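PDB 4E4D: tumor necrosis factor receptor superfamily member 11B, which acts as a secreted decoy receptor for the cytokine RANKL and thereby neutralises its function in osteoclast formation. Local coordinates for residues 10-15 with 31-36. Sequence-based numbering, arbitrary orientation.
Sequences YDPETG and QHCTVR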
# COMPACT_ATOMS: atom_id res chain seq x y z
N TYR B 10 -15.50 15.02 34.88
CA TYR B 10 -14.12 15.24 34.48
C TYR B 10 -13.79 16.68 34.86
O TYR B 10 -14.50 17.27 35.68
CB TYR B 10 -13.93 15.02 32.97
CG TYR B 10 -14.53 16.10 32.11
CD1 TYR B 10 -15.91 16.22 31.97
CD2 TYR B 10 -13.72 16.99 31.42
CE1 TYR B 10 -16.46 17.21 31.18
CE2 TYR B 10 -14.27 17.98 30.62
CZ TYR B 10 -15.64 18.09 30.51
OH TYR B 10 -16.18 19.07 29.72
N ASP B 11 -12.74 17.27 34.30
CA ASP B 11 -12.37 18.64 34.67
C ASP B 11 -11.45 19.36 33.68
O ASP B 11 -10.31 18.94 33.47
CB ASP B 11 -11.73 18.64 36.06
CG ASP B 11 -10.65 17.59 36.21
OD1 ASP B 11 -10.22 17.02 35.18
OD2 ASP B 11 -10.22 17.34 37.35
N PRO B 12 -11.94 20.46 33.09
CA PRO B 12 -11.10 21.39 32.32
C PRO B 12 -10.64 22.57 33.18
O PRO B 12 -10.85 22.54 34.39
CB PRO B 12 -12.06 21.87 31.22
CG PRO B 12 -13.39 21.87 31.89
CD PRO B 12 -13.37 20.74 32.90
N GLU B 13 -10.04 23.58 32.57
CA GLU B 13 -9.58 24.76 33.31
C GLU B 13 -9.35 25.97 32.41
O GLU B 13 -8.97 25.83 31.24
CB GLU B 13 -8.29 24.44 34.06
CG GLU B 13 -7.67 25.65 34.76
CD GLU B 13 -6.24 25.41 35.21
OE1 GLU B 13 -5.90 24.25 35.52
OE2 GLU B 13 -5.45 26.38 35.23
N THR B 14 -9.58 27.15 32.96
CA THR B 14 -9.21 28.41 32.31
C THR B 14 -8.84 29.45 33.36
O THR B 14 -7.68 29.85 33.48
CB THR B 14 -10.34 28.96 31.43
OG1 THR B 14 -10.66 28.01 30.40
CG2 THR B 14 -9.93 30.28 30.79
N GLY B 15 -9.84 29.89 34.13
CA GLY B 15 -9.62 30.82 35.22
C GLY B 15 -9.38 30.10 36.53
O GLY B 15 -8.82 30.65 37.47
N GLN B 31 -19.95 22.63 24.32
CA GLN B 31 -19.27 23.65 25.12
C GLN B 31 -19.00 23.16 26.54
O GLN B 31 -19.90 22.67 27.22
CB GLN B 31 -20.10 24.94 25.16
CG GLN B 31 -20.14 25.68 23.84
CD GLN B 31 -20.78 27.05 23.95
OE1 GLN B 31 -21.51 27.34 24.90
NE2 GLN B 31 -20.50 27.91 22.97
N HIS B 32 -17.76 23.32 26.98
CA HIS B 32 -17.35 22.89 28.31
C HIS B 32 -18.14 23.61 29.39
O HIS B 32 -18.73 24.66 29.14
CB HIS B 32 -15.86 23.16 28.52
CG HIS B 32 -14.97 22.31 27.68
ND1 HIS B 32 -14.35 21.18 28.17
CD2 HIS B 32 -14.58 22.42 26.39
CE1 HIS B 32 -13.62 20.63 27.21
NE2 HIS B 32 -13.75 21.37 26.12
N CYS B 33 -18.13 23.05 30.59
CA CYS B 33 -18.80 23.68 31.71
C CYS B 33 -18.03 24.91 32.17
O CYS B 33 -16.82 24.85 32.38
CB CYS B 33 -18.92 22.70 32.88
SG CYS B 33 -17.32 22.11 33.49
N THR B 34 -18.74 26.02 32.32
CA THR B 34 -18.15 27.23 32.87
C THR B 34 -18.57 27.36 34.32
O THR B 34 -19.49 26.67 34.77
CB THR B 34 -18.58 28.48 32.09
OG1 THR B 34 -19.99 28.69 32.24
CG2 THR B 34 -18.25 28.33 30.61
N VAL B 35 -17.91 28.24 35.06
CA VAL B 35 -18.26 28.49 36.45
C VAL B 35 -19.75 28.81 36.56
O VAL B 35 -20.36 28.60 37.61
CB VAL B 35 -17.44 29.65 37.03
CG1 VAL B 35 -17.74 30.94 36.28
CG2 VAL B 35 -17.73 29.81 38.52
N ARG B 36 -20.33 29.30 35.47
CA ARG B 36 -21.72 29.73 35.47
C ARG B 36 -22.66 28.68 34.88
O ARG B 36 -23.78 28.50 35.36
CB ARG B 36 -21.85 31.04 34.68
CG ARG B 36 -23.06 31.88 35.06
CD ARG B 36 -23.14 33.15 34.21
NE ARG B 36 -23.56 32.86 32.83
CZ ARG B 36 -22.73 32.60 31.82
NH1 ARG B 36 -21.42 32.58 32.00
NH2 ARG B 36 -23.23 32.36 30.61
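Tyr10 and His32 meet through a weak hydrogen bond, in which His32 ND1 donates to Tyr10 OH over 3.2 Å with a strongly bent N-H...O angle of 122°. The imidazole nitrogen arrives at the edge of the phenol ring, near its plane, and the two side chains cross at about a right angle. Pro12 packs against the imidazole by van der Waals contact, its CB 3.9 Å from His32 ND1 as the two side chains run past each other in opposite directions. Pro12 also sets its CD 4.2 Å from Cys33 SG, an apolar contact. That sulfur is bonded to Cys20 in one of the disulfides of the first TNFR cysteine-rich repeat, a small disulfide-linked module of short strands and loops, and the contact joins two of its loops at one end of the elongated chain. Pro12 and Tyr10 also touch Cys20. With Tyr10 CG between the backbone N and the carbonyl carbon (chi1 72°), the ring swings its hydroxyl toward the histidine. A phenylalanine in its place would probably keep the ring packing but leave His32 ND1 without this acceptor. Further out, backbone hydrogen bonding ties Tyr10 to Cys20, while Gln31, just before His32, is backbone-bonded to Leu40.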